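Local coordinates for minor fimbrium subunit Mfa5 (Porphyromonas gingivalis ATCC 33277, PDB 6TO1), which serves as an accessory subunit of the minor fimbriae, cell-surface pili that mediate biofilm formation and adhesion to host cells and to other bacteria of the mouth, at residues 94-99 against 522-527; 107-112 against 473-478; 422-427 against 468-473; 528-533 against 581-586. All blocks are in the same frame, centred on the assembly; numbering follows the deposited sequence.

Contact 1: residues 94-99 against 522-527; sequences KYAVPV and PRPTVK
K94 lays its extended aliphatic chain across the ring of P524, the two side chains crossing at about a right angle. Between these two, K94 CE comes closest, 3.6 Å from P524 CD, while K94 CG rests on P524 CG at 3.9 Å. With CG anti to the backbone N (chi1 179°) and the chain extended beyond it, the lysine is laid alongside both P524 and the carbonyl of P522, whose O lies 3.4 Å from K94 CD. The ring of P522 closes over the root of the same chain, its CD 4.1 Å from K94 CB. K94 NZ is covalently joined to CG of N501, making the intramolecular isopeptide. K94 NZ also donates to a water at 2.9 Å, and the water in turn donates to P522 O at 2.8 Å, tying the bond's lysine end to the proline backbone. Through its CB, P524 meets A96 CB at 3.8 Å, and A96 CB also reaches V526. No direct hydrogen bond joins the two backbones, although they run almost the same way. Strand 90-98 pairs instead with 110-119, where L115 touches K94 and W111 touches V526, while 525-526 pairs with 498-499. Through N501, at the start of strand 501-510, the isopeptide reaches from the sheet containing 90-98 to a second antiparallel sheet.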
loop_
_atom_site.group_PDB
_atom_site.type_symbol
_atom_site.label_atom_id
_atom_site.label_comp_id
_atom_site.label_asym_id
_atom_site.label_seq_id
_atom_site.Cartn_x
_atom_site.Cartn_y
_atom_site.Cartn_z
ATOM N N LYS A 94 -4.390 16.003 9.661
ATOM C CA LYS A 94 -3.916 17.376 9.643
ATOM C C LYS A 94 -4.077 17.914 11.052
ATOM O O LYS A 94 -5.078 17.636 11.707
ATOM C CB LYS A 94 -4.698 18.206 8.627
ATOM C CG LYS A 94 -4.286 19.683 8.554
ATOM C CD LYS A 94 -5.117 20.431 7.526
ATOM C CE LYS A 94 -4.811 21.928 7.582
ATOM N NZ LYS A 94 -5.891 22.703 6.927
ATOM N N TYR A 95 -3.090 18.678 11.510
ATOM C CA TYR A 95 -3.210 19.276 12.829
ATOM C C TYR A 95 -2.299 20.489 12.928
ATOM O O TYR A 95 -1.282 20.596 12.232
ATOM C CB TYR A 95 -2.871 18.266 13.930
ATOM C CG TYR A 95 -1.679 17.395 13.582
ATOM C CD1 TYR A 95 -0.389 17.822 13.836
ATOM C CD2 TYR A 95 -1.856 16.146 12.985
ATOM C CE1 TYR A 95 0.703 17.040 13.508
ATOM C CE2 TYR A 95 -0.769 15.353 12.674
ATOM C CZ TYR A 95 0.508 15.806 12.941
ATOM O OH TYR A 95 1.605 15.031 12.638
ATOM N N ALA A 96 -2.674 21.389 13.842
ATOM C CA ALA A 96 -1.923 22.610 14.116
ATOM C C ALA A 96 -1.352 22.509 15.522
ATOM O O ALA A 96 -2.107 22.362 16.486
ATOM C CB ALA A 96 -2.814 23.844 13.989
ATOM N N VAL A 97 -0.034 22.611 15.645
ATOM C CA VAL A 97 0.625 22.505 16.942
ATOM C C VAL A 97 1.069 23.913 17.361
ATOM O O VAL A 97 1.850 24.546 16.643
ATOM C CB VAL A 97 1.822 21.539 16.908
ATOM C CG1 VAL A 97 2.448 21.431 18.302
ATOM C CG2 VAL A 97 1.381 20.152 16.390
ATOM N N PRO A 98 0.608 24.419 18.497
ATOM C CA PRO A 98 1.082 25.739 18.943
ATOM C C PRO A 98 2.586 25.710 19.143
ATOM O O PRO A 98 3.142 24.752 19.683
ATOM C CB PRO A 98 0.337 25.961 20.263
ATOM C CG PRO A 98 -0.806 24.965 20.254
ATOM C CD PRO A 98 -0.335 23.806 19.445
ATOM N N VAL A 99 3.243 26.783 18.715
ATOM C CA VAL A 99 4.689 26.899 18.838
ATOM C C VAL A 99 4.984 27.335 20.269
ATOM O O VAL A 99 4.483 28.367 20.729
ATOM C CB VAL A 99 5.244 27.883 17.807
ATOM C CG1 VAL A 99 6.752 28.046 17.955
ATOM C CG2 VAL A 99 4.906 27.391 16.389
ATOM N N PRO A 522 -8.926 16.771 7.967
ATOM C CA PRO A 522 -9.525 17.469 9.111
ATOM C C PRO A 522 -9.142 18.941 9.151
ATOM O O PRO A 522 -8.191 19.384 8.505
ATOM C CB PRO A 522 -8.947 16.731 10.323
ATOM C CG PRO A 522 -8.269 15.516 9.806
ATOM C CD PRO A 522 -7.949 15.746 8.376
ATOM N N ARG A 523 -9.893 19.691 9.955
ATOM C CA ARG A 523 -9.820 21.154 9.983
ATOM C C ARG A 523 -9.354 21.643 11.346
ATOM O O ARG A 523 -10.167 21.720 12.285
ATOM C CB ARG A 523 -11.192 21.740 9.646
ATOM C CG ARG A 523 -11.667 21.478 8.206
ATOM C CD ARG A 523 -11.369 22.655 7.292
ATOM N NE ARG A 523 -12.217 23.816 7.601
ATOM C CZ ARG A 523 -13.468 23.962 7.177
ATOM N NH1 ARG A 523 -14.020 23.036 6.412
ATOM N NH2 ARG A 523 -14.172 25.030 7.518
ATOM N N PRO A 524 -8.078 22.006 11.499
ATOM C CA PRO A 524 -7.619 22.563 12.774
ATOM C C PRO A 524 -8.287 23.897 13.093
ATOM O O PRO A 524 -8.612 24.697 12.204
ATOM C CB PRO A 524 -6.105 22.736 12.566
ATOM C CG PRO A 524 -5.752 21.851 11.390
ATOM C CD PRO A 524 -6.979 21.913 10.517
ATOM N N THR A 525 -8.462 24.148 14.381
ATOM C CA THR A 525 -9.044 25.410 14.821
ATOM C C THR A 525 -8.200 25.975 15.948
ATOM O O THR A 525 -7.735 25.228 16.806
ATOM C CB THR A 525 -10.496 25.243 15.299
ATOM O OG1 THR A 525 -10.561 24.328 16.399
ATOM C CG2 THR A 525 -11.379 24.742 14.193
ATOM N N VAL A 526 -8.029 27.308 15.964
ATOM C CA VAL A 526 -7.093 27.929 16.885
ATOM C C VAL A 526 -7.693 29.231 17.413
ATOM O O VAL A 526 -8.465 29.914 16.726
ATOM C CB VAL A 526 -5.709 28.220 16.257
ATOM C CG1 VAL A 526 -5.053 26.937 15.748
ATOM C CG2 VAL A 526 -5.815 29.209 15.150
ATOM N N LYS A 527 -7.326 29.553 18.646
ATOM C CA LYS A 527 -7.577 30.869 19.245
ATOM C C LYS A 527 -6.248 31.555 19.542
ATOM O O LYS A 527 -5.294 30.921 20.010
ATOM C CB LYS A 527 -8.413 30.725 20.522
ATOM C CG LYS A 527 -9.797 30.153 20.275
ATOM C CD LYS A 527 -10.558 29.832 21.576
ATOM C CE LYS A 527 -11.880 29.135 21.245
ATOM N NZ LYS A 527 -12.639 28.704 22.436
HETATM O O HOH W 1 -8.344 21.183 6.403
#

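Contact 2: residues 107-112 against 473-478; sequences NPNAWD and ADLDYI
The methyl group of A473 touches the side chains of both N109 and W111. Its CB meets N109 CB at 3.8 Å, and from the indole side W111 CZ3 comes within 4.1 Å of A473 CB. The tryptophan presents an edge: A473 N lies near the ring plane, beside CZ3. A473 N also donates to the backbone of the other segment, reaching N109 O at 3.1 Å with an angle of 161° at the hydrogen.

The two asparagines use their amides differently. N107 extends CG anti to its own backbone N (chi1 -179°), which sends ND2 toward the strand end; there it makes a weak bond to A473 O. N107 OD1 turns back and accepts from N109 N at 2.8 Å, met from above the carbonyl plane, so that N107 forms an Asx turn leading into the inverse gamma turn centred on N109. The side chains of N109 and L475 cross at about a right angle, with L475 CD1 3.7 Å from N109 ND2. The stronger partners of the N109 amide lie at the start of strand 530-539 and just before it: OD1 accepts from G529 N and ND2 donates to Y530 O. Beyond A473 the chain turns into a helix capped by D474, whose OD1 accepts from Y477 N at 3.2 Å. The contact thus lies where strand 110-119 starts and its neighbour 463-473 ends, with helix 475-480 leading off and L475 packing on V532 of strand 530-539.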
loop_
_atom_site.group_PDB
_atom_site.type_symbol
_atom_site.label_atom_id
_atom_site.label_comp_id
_atom_site.label_asym_id
_atom_site.label_seq_id
_atom_site.Cartn_x
_atom_site.Cartn_y
_atom_site.Cartn_z
ATOM N N ASN A 107 6.405 36.438 16.420
ATOM C CA ASN A 107 4.976 36.562 16.683
ATOM C C ASN A 107 4.567 35.324 17.454
ATOM O O ASN A 107 4.575 34.220 16.892
ATOM C CB ASN A 107 4.184 36.717 15.388
ATOM C CG ASN A 107 2.685 36.873 15.628
ATOM O OD1 ASN A 107 2.157 36.572 16.712
ATOM N ND2 ASN A 107 1.982 37.346 14.599
ATOM N N PRO A 108 4.203 35.463 18.737
ATOM C CA PRO A 108 3.879 34.277 19.532
ATOM C C PRO A 108 2.615 33.584 19.082
ATOM O O PRO A 108 2.378 32.448 19.504
ATOM C CB PRO A 108 3.730 34.833 20.951
ATOM C CG PRO A 108 3.277 36.239 20.722
ATOM C CD PRO A 108 4.019 36.709 19.509
ATOM N N ASN A 109 1.775 34.243 18.285
ATOM C CA ASN A 109 0.569 33.607 17.735
ATOM C C ASN A 109 1.024 32.812 16.516
ATOM O O ASN A 109 0.915 33.241 15.371
ATOM C CB ASN A 109 -0.484 34.650 17.384
ATOM C CG ASN A 109 -0.965 35.434 18.612
ATOM O OD1 ASN A 109 -1.629 34.902 19.495
ATOM N ND2 ASN A 109 -0.658 36.723 18.636
ATOM N N ALA A 110 1.593 31.639 16.783
ATOM C CA ALA A 110 2.230 30.845 15.747
ATOM C C ALA A 110 1.885 29.378 15.954
ATOM O O ALA A 110 1.850 28.889 17.084
ATOM C CB ALA A 110 3.749 31.025 15.752
ATOM N N TRP A 111 1.659 28.682 14.847
ATOM C CA TRP A 111 1.332 27.263 14.881
ATOM C C TRP A 111 2.071 26.579 13.748
ATOM O O TRP A 111 2.225 27.137 12.659
ATOM C CB TRP A 111 -0.181 27.013 14.723
ATOM C CG TRP A 111 -1.029 27.619 15.802
ATOM C CD1 TRP A 111 -1.538 26.985 16.901
ATOM C CD2 TRP A 111 -1.495 28.980 15.873
ATOM N NE1 TRP A 111 -2.270 27.870 17.655
ATOM C CE2 TRP A 111 -2.254 29.099 17.042
ATOM C CE3 TRP A 111 -1.327 30.102 15.063
ATOM C CZ2 TRP A 111 -2.846 30.299 17.421
ATOM C CZ3 TRP A 111 -1.912 31.282 15.443
ATOM C CH2 TRP A 111 -2.662 31.369 16.602
ATOM N N ASP A 112 2.500 25.348 14.001
ATOM C CA ASP A 112 3.089 24.519 12.960
ATOM C C ASP A 112 2.013 23.557 12.465
ATOM O O ASP A 112 1.501 22.743 13.234
ATOM C CB ASP A 112 4.306 23.765 13.479
ATOM C CG ASP A 112 5.530 24.657 13.623
ATOM O OD1 ASP A 112 5.781 25.501 12.744
ATOM O OD2 ASP A 112 6.231 24.490 14.635
ATOM N N ALA A 473 -0.856 34.342 13.034
ATOM C CA ALA A 473 -2.070 35.163 13.010
ATOM C C ALA A 473 -1.739 36.602 12.600
ATOM O O ALA A 473 -0.754 37.179 13.067
ATOM C CB ALA A 473 -2.745 35.166 14.374
ATOM N N ASP A 474 -2.564 37.165 11.707
ATOM C CA ASP A 474 -2.480 38.562 11.250
ATOM C C ASP A 474 -3.477 39.356 12.094
ATOM O O ASP A 474 -4.686 39.363 11.824
ATOM C CB ASP A 474 -2.777 38.626 9.756
ATOM C CG ASP A 474 -2.781 40.026 9.197
ATOM O OD1 ASP A 474 -2.785 41.007 9.961
ATOM O OD2 ASP A 474 -2.797 40.127 7.961
ATOM N N LEU A 475 -2.978 39.971 13.173
ATOM C CA LEU A 475 -3.877 40.550 14.168
ATOM C C LEU A 475 -4.741 41.661 13.578
ATOM O O LEU A 475 -5.921 41.789 13.925
ATOM C CB LEU A 475 -3.064 41.088 15.352
ATOM C CG LEU A 475 -2.772 40.062 16.446
ATOM C CD1 LEU A 475 -1.850 38.960 15.922
ATOM C CD2 LEU A 475 -2.163 40.690 17.705
ATOM N N ASP A 476 -4.159 42.513 12.732
ATOM C CA ASP A 476 -4.933 43.636 12.205
ATOM C C ASP A 476 -6.028 43.148 11.258
ATOM O O ASP A 476 -7.136 43.692 11.246
ATOM C CB ASP A 476 -4.024 44.616 11.474
ATOM C CG ASP A 476 -3.124 45.419 12.413
ATOM O OD1 ASP A 476 -3.516 45.686 13.564
ATOM O OD2 ASP A 476 -2.018 45.784 11.977
ATOM N N TYR A 477 -5.737 42.128 10.450
ATOM C CA TYR A 477 -6.783 41.550 9.610
ATOM C C TYR A 477 -7.917 40.983 10.456
ATOM O O TYR A 477 -9.103 41.204 10.165
ATOM C CB TYR A 477 -6.203 40.463 8.700
ATOM C CG TYR A 477 -7.227 39.960 7.720
ATOM C CD1 TYR A 477 -7.326 40.507 6.442
ATOM C CD2 TYR A 477 -8.120 38.968 8.082
ATOM C CE1 TYR A 477 -8.283 40.054 5.553
ATOM C CE2 TYR A 477 -9.078 38.522 7.215
ATOM C CZ TYR A 477 -9.148 39.054 5.951
ATOM O OH TYR A 477 -10.115 38.586 5.103
ATOM N N ILE A 478 -7.575 40.208 11.491
ATOM C CA ILE A 478 -8.588 39.625 12.363
ATOM C C ILE A 478 -9.390 40.726 13.047
ATOM O O ILE A 478 -10.615 40.645 13.161
ATOM C CB ILE A 478 -7.925 38.672 13.380
ATOM C CG1 ILE A 478 -7.323 37.465 12.623
ATOM C CG2 ILE A 478 -8.884 38.225 14.421
ATOM C CD1 ILE A 478 -6.407 36.645 13.422
#

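Contact 3: residues 422-427 against 468-473; sequences IVKNLT and TYRIYA
V423 packs its two methyl groups against Y469 and I471, which lie on the same face of the sheet. V423 CG1 is 3.9 Å from Y469 CD1, the two side chains crossing at about a right angle, while V423 CG2 comes to 4.3 Å from I471 CG2. On the opposite face I422 CG1 approaches Y472 CB at 4.1 Å. Between these faces runs a short antiparallel ladder. I422 and Y472 form its hydrogen-bonded pair: I422 N donates to Y472 O, and Y472 N returns a bond of 2.8 Å to I422 O. The adjacent pair of V423 and I471 is non-hydrogen-bonded, after which K424 N donates to R470 O.

Outward from there the lysine becomes the polar edge. Its chain crosses the Y472 side chain at a slant, K424 CG 3.7 Å from Y472 CE2, and a bend at chi4 (63°) brings K424 NZ into the ring plane, where it donates to Y472 OH at 2.8 Å. The ammonium is also salt-bridged to E106, and the hydroxyl is bonded to D104, an aspartate that pairs with R470 as well; these carboxylates probably offset the nearness of the two cationic chains. From V423 to L426 the chain makes a type II beta turn. The whole is a short edge strand leaving an antiparallel sheet, its V423 face turned toward L452 of a second sheet, as in a beta sandwich.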
loop_
_atom_site.group_PDB
_atom_site.type_symbol
_atom_site.label_atom_id
_atom_site.label_comp_id
_atom_site.label_asym_id
_atom_site.label_seq_id
_atom_site.Cartn_x
_atom_site.Cartn_y
_atom_site.Cartn_z
ATOM N N ILE A 422 -1.241 33.783 7.865
ATOM C CA ILE A 422 -0.251 33.840 6.801
ATOM C C ILE A 422 0.826 32.802 7.067
ATOM O O ILE A 422 1.083 32.421 8.212
ATOM C CB ILE A 422 0.346 35.246 6.689
ATOM C CG1 ILE A 422 1.047 35.615 7.980
ATOM C CG2 ILE A 422 -0.752 36.279 6.425
ATOM C CD1 ILE A 422 1.553 37.068 7.976
ATOM N N VAL A 423 1.422 32.322 5.991
ATOM C CA VAL A 423 2.423 31.276 6.059
ATOM C C VAL A 423 3.782 31.940 6.166
ATOM O O VAL A 423 4.139 32.787 5.343
ATOM C CB VAL A 423 2.353 30.346 4.838
ATOM C CG1 VAL A 423 3.384 29.237 4.994
ATOM C CG2 VAL A 423 0.976 29.739 4.694
ATOM N N LYS A 424 4.531 31.565 7.192
ATOM C CA LYS A 424 5.851 32.137 7.418
ATOM C C LYS A 424 6.702 31.988 6.168
ATOM O O LYS A 424 6.764 30.914 5.569
ATOM C CB LYS A 424 6.495 31.435 8.613
ATOM C CG LYS A 424 7.879 31.962 8.996
ATOM C CD LYS A 424 8.398 31.250 10.229
ATOM C CE LYS A 424 9.793 31.738 10.646
ATOM N NZ LYS A 424 9.774 33.170 11.022
ATOM N N ASN A 425 7.280 33.106 5.739
ATOM C CA ASN A 425 8.320 33.230 4.719
ATOM C C ASN A 425 7.834 33.031 3.297
ATOM O O ASN A 425 8.661 32.965 2.380
ATOM C CB ASN A 425 9.491 32.276 4.971
ATOM C CG ASN A 425 10.312 32.673 6.177
ATOM O OD1 ASN A 425 10.319 33.838 6.574
ATOM N ND2 ASN A 425 10.982 31.704 6.785
ATOM N N LEU A 426 6.531 32.949 3.068
ATOM C CA LEU A 426 6.011 32.779 1.715
ATOM C C LEU A 426 5.567 34.158 1.229
ATOM O O LEU A 426 4.510 34.664 1.619
ATOM C CB LEU A 426 4.879 31.762 1.673
ATOM C CG LEU A 426 5.238 30.366 2.183
ATOM C CD1 LEU A 426 4.212 29.341 1.636
ATOM C CD2 LEU A 426 6.643 29.920 1.848
ATOM N N THR A 427 6.397 34.770 0.384
ATOM C CA THR A 427 6.142 36.113 -0.113
ATOM C C THR A 427 5.766 36.146 -1.583
ATOM O O THR A 427 5.127 37.110 -2.016
ATOM C CB THR A 427 7.378 37.002 0.087
ATOM O OG1 THR A 427 8.473 36.465 -0.668
ATOM C CG2 THR A 427 7.757 37.067 1.551
ATOM N N THR A 468 5.006 20.263 6.551
ATOM C CA THR A 468 4.797 21.073 7.738
ATOM C C THR A 468 5.243 22.495 7.407
ATOM O O THR A 468 6.308 22.688 6.817
ATOM C CB THR A 468 5.588 20.550 8.933
ATOM O OG1 THR A 468 5.169 19.220 9.247
ATOM C CG2 THR A 468 5.378 21.444 10.152
ATOM N N TYR A 469 4.407 23.460 7.775
ATOM C CA TYR A 469 4.662 24.884 7.579
ATOM C C TYR A 469 4.155 25.637 8.797
ATOM O O TYR A 469 3.208 25.208 9.459
ATOM C CB TYR A 469 3.985 25.414 6.295
ATOM C CG TYR A 469 2.486 25.215 6.205
ATOM C CD1 TYR A 469 1.607 26.191 6.654
ATOM C CD2 TYR A 469 1.932 24.047 5.658
ATOM C CE1 TYR A 469 0.227 26.024 6.578
ATOM C CE2 TYR A 469 0.534 23.876 5.583
ATOM C CZ TYR A 469 -0.309 24.865 6.030
ATOM O OH TYR A 469 -1.685 24.734 5.956
ATOM N N ARG A 470 4.781 26.778 9.077
ATOM C CA ARG A 470 4.371 27.639 10.178
ATOM C C ARG A 470 3.435 28.734 9.685
ATOM O O ARG A 470 3.655 29.325 8.619
ATOM C CB ARG A 470 5.584 28.273 10.860
ATOM C CG ARG A 470 5.241 29.060 12.113
ATOM C CD ARG A 470 6.455 29.284 13.026
ATOM N NE ARG A 470 6.900 28.028 13.618
ATOM C CZ ARG A 470 7.828 27.928 14.562
ATOM N NH1 ARG A 470 8.416 29.020 15.048
ATOM N NH2 ARG A 470 8.149 26.735 15.034
ATOM N N ILE A 471 2.376 28.968 10.449
ATOM C CA ILE A 471 1.455 30.068 10.190
ATOM C C ILE A 471 1.524 31.056 11.350
ATOM O O ILE A 471 1.735 30.685 12.508
ATOM C CB ILE A 471 -0.019 29.647 9.977
ATOM C CG1 ILE A 471 -0.568 28.913 11.186
ATOM C CG2 ILE A 471 -0.171 28.824 8.710
ATOM C CD1 ILE A 471 -2.046 28.549 11.056
ATOM N N TYR A 472 1.282 32.319 11.025
ATOM C CA TYR A 472 1.109 33.359 12.020
ATOM C C TYR A 472 -0.291 33.944 11.901
ATOM O O TYR A 472 -0.822 34.090 10.796
ATOM C CB TYR A 472 2.099 34.510 11.816
ATOM C CG TYR A 472 3.540 34.187 12.047
ATOM C CD1 TYR A 472 3.975 33.686 13.257
ATOM C CD2 TYR A 472 4.477 34.405 11.048
ATOM C CE1 TYR A 472 5.319 33.406 13.467
ATOM C CE2 TYR A 472 5.825 34.117 11.252
ATOM C CZ TYR A 472 6.230 33.624 12.466
ATOM O OH TYR A 472 7.558 33.332 12.695
ATOM N N ALA A 473 -0.856 34.342 13.034
ATOM C CA ALA A 473 -2.070 35.163 13.010
ATOM C C ALA A 473 -1.739 36.602 12.600
ATOM O O ALA A 473 -0.754 37.179 13.067
ATOM C CB ALA A 473 -2.745 35.166 14.374
#

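Contact 4: residues 528-533 against 581-586; sequences LGYGVI and WIKLDK
G529 O is gripped by two donors, L584 N at 2.8 Å and a water at 3.0 Å that also donates to L584 O. The amide comes from above the carbonyl plane, 40° out of it. This bond closes a short antiparallel beta ladder in which G531 and I582 are the hydrogen-bonded pair: I582 N gives a nearly straight 2.7 Å bond to G531 O (171°), and G531 N donates back to I582 O. Y530 faces K583 as the non-hydrogen-bonded pair.

Y530 and K583 share one face. The tyrosine ring lies against the lysine backbone, Y530 CD1 3.5 Å from K583 CA, and its hydroxyl meets a second water in the ring plane, to which K583 NZ is weakly bonded. Next to it W581 crosses Y530 at about a right angle, and its six-membered ring runs beside V532. On the I582 side, L584 brings CG to within 3.5 Å of G531 N, close against a residue with no side chain, while I582 CD1 meets I533 CD1 at 3.7 Å. The apolar residues of this side continue onto strands 592-596 and 624-628, through Y594 and I628. Past L584, K586 lies along the backbone of L528 and G529; K586 CE stands 3.5 Å from L528 O, a buried carbonyl oxygen for which the model offers no hydrogen-bond partner.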
loop_
_atom_site.group_PDB
_atom_site.type_symbol
_atom_site.label_atom_id
_atom_site.label_comp_id
_atom_site.label_asym_id
_atom_site.label_seq_id
_atom_site.Cartn_x
_atom_site.Cartn_y
_atom_site.Cartn_z
ATOM N N LEU A 528 -6.185 32.851 19.238
ATOM C CA LEU A 528 -4.973 33.618 19.479
ATOM C C LEU A 528 -4.644 33.633 20.970
ATOM O O LEU A 528 -5.533 33.641 21.824
ATOM C CB LEU A 528 -5.150 35.054 18.975
ATOM C CG LEU A 528 -4.788 35.304 17.522
ATOM C CD1 LEU A 528 -5.692 34.450 16.652
ATOM C CD2 LEU A 528 -4.984 36.757 17.200
ATOM N N GLY A 529 -3.349 33.618 21.277
ATOM C CA GLY A 529 -2.900 33.647 22.657
ATOM C C GLY A 529 -2.435 35.019 23.142
ATOM O O GLY A 529 -2.354 35.238 24.353
ATOM N N TYR A 530 -2.124 35.932 22.220
ATOM C CA TYR A 530 -1.598 37.258 22.556
ATOM C C TYR A 530 -2.152 38.339 21.647
ATOM O O TYR A 530 -2.197 38.179 20.428
ATOM C CB TYR A 530 -0.047 37.287 22.462
ATOM C CG TYR A 530 0.574 36.296 23.411
ATOM C CD1 TYR A 530 0.917 36.657 24.710
ATOM C CD2 TYR A 530 0.739 34.962 23.036
ATOM C CE1 TYR A 530 1.424 35.728 25.591
ATOM C CE2 TYR A 530 1.243 34.040 23.902
ATOM C CZ TYR A 530 1.590 34.416 25.174
ATOM O OH TYR A 530 2.099 33.477 26.029
ATOM N N GLY A 531 -2.517 39.478 22.238
ATOM C CA GLY A 531 -2.947 40.631 21.485
ATOM C C GLY A 531 -1.998 41.803 21.681
ATOM O O GLY A 531 -0.929 41.674 22.289
ATOM N N VAL A 532 -2.391 42.935 21.098
ATOM C CA VAL A 532 -1.626 44.170 21.214
ATOM C C VAL A 532 -2.568 45.332 21.463
ATOM O O VAL A 532 -3.758 45.281 21.154
ATOM C CB VAL A 532 -0.784 44.469 19.963
ATOM C CG1 VAL A 532 0.229 43.376 19.714
ATOM C CG2 VAL A 532 -1.674 44.676 18.737
ATOM N N ILE A 533 -2.010 46.409 22.023
ATOM C CA ILE A 533 -2.713 47.678 22.149
ATOM C C ILE A 533 -1.792 48.749 21.601
ATOM O O ILE A 533 -0.683 48.943 22.114
ATOM C CB ILE A 533 -3.136 47.972 23.599
ATOM C CG1 ILE A 533 -4.259 47.008 23.973
ATOM C CG2 ILE A 533 -3.601 49.433 23.758
ATOM C CD1 ILE A 533 -4.667 46.979 25.447
ATOM N N TRP A 581 3.238 42.058 23.467
ATOM C CA TRP A 581 2.283 40.949 23.381
ATOM C C TRP A 581 1.540 40.740 24.697
ATOM O O TRP A 581 2.103 40.270 25.691
ATOM C CB TRP A 581 2.999 39.672 22.929
ATOM C CG TRP A 581 3.758 39.824 21.675
ATOM C CD1 TRP A 581 5.106 39.946 21.541
ATOM C CD2 TRP A 581 3.225 39.843 20.347
ATOM N NE1 TRP A 581 5.443 40.067 20.220
ATOM C CE2 TRP A 581 4.300 40.012 19.467
ATOM C CE3 TRP A 581 1.933 39.764 19.823
ATOM C CZ2 TRP A 581 4.133 40.075 18.084
ATOM C CZ3 TRP A 581 1.769 39.841 18.444
ATOM C CH2 TRP A 581 2.851 39.989 17.599
ATOM N N ILE A 582 0.253 41.068 24.690
ATOM C CA ILE A 582 -0.598 40.983 25.873
ATOM C C ILE A 582 -1.279 39.623 25.875
ATOM O O ILE A 582 -2.051 39.307 24.961
ATOM C CB ILE A 582 -1.635 42.120 25.892
ATOM C CG1 ILE A 582 -0.903 43.462 25.805
ATOM C CG2 ILE A 582 -2.539 41.986 27.066
ATOM C CD1 ILE A 582 -1.813 44.648 25.526
ATOM N N LYS A 583 -1.008 38.836 26.909
ATOM C CA LYS A 583 -1.590 37.507 27.021
ATOM C C LYS A 583 -3.106 37.579 27.107
ATOM O O LYS A 583 -3.667 38.327 27.915
ATOM C CB LYS A 583 -1.034 36.807 28.256
ATOM C CG LYS A 583 -1.516 35.360 28.431
ATOM C CD LYS A 583 -0.484 34.554 29.217
ATOM C CE LYS A 583 -0.819 33.056 29.228
ATOM N NZ LYS A 583 0.361 32.249 29.653
ATOM N N LEU A 584 -3.769 36.757 26.294
ATOM C CA LEU A 584 -5.212 36.767 26.164
ATOM C C LEU A 584 -5.837 35.619 26.940
ATOM O O LEU A 584 -5.209 34.575 27.148
ATOM C CB LEU A 584 -5.616 36.657 24.694
ATOM C CG LEU A 584 -5.191 37.796 23.787
ATOM C CD1 LEU A 584 -5.552 37.547 22.340
ATOM C CD2 LEU A 584 -5.806 39.130 24.295
ATOM N N ASP A 585 -7.094 35.817 27.363
ATOM C CA ASP A 585 -7.873 34.752 27.988
ATOM C C ASP A 585 -8.639 34.032 26.883
ATOM O O ASP A 585 -9.635 34.553 26.361
ATOM C CB ASP A 585 -8.825 35.299 29.047
ATOM C CG ASP A 585 -9.710 34.217 29.652
ATOM O OD1 ASP A 585 -9.562 33.025 29.289
ATOM O OD2 ASP A 585 -10.562 34.570 30.497
ATOM N N LYS A 586 -8.178 32.837 26.523
ATOM C CA LYS A 586 -8.773 32.116 25.412
ATOM C C LYS A 586 -10.134 31.534 25.737
ATOM O O LYS A 586 -10.847 31.112 24.811
ATOM C CB LYS A 586 -7.846 30.974 24.969
ATOM C CG LYS A 586 -6.513 31.424 24.428
ATOM C CD LYS A 586 -5.763 30.205 23.886
ATOM C CE LYS A 586 -4.454 30.569 23.230
ATOM N NZ LYS A 586 -3.929 29.404 22.436
HETATM O O HOH W 2 -3.237 33.029 26.112
HETATM O O HOH W 3 2.861 34.069 28.527
#

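From the N terminus, strand 90-98 enters contact 1 and strand 110-119 begins in contact 2. The chain then runs through the von Willebrand factor A region before returning at 422-427. Contact 3 closes first, its loop lying within that of contact 2, which in turn lies within that of contact 1; no loops cross. Contacts 2 and 3 share A473, and W111 O bonds to I471 N between them. Contacts 1 to 3 all reach one antiparallel sheet, contact 1 bringing 522-527 against its strand 90-98. Contact 4 follows in series after contact 1, opening the next sheet. It packs against contact 2 where P108 touches W581, and L475 of helix 475-480 also packs on V532 and W581.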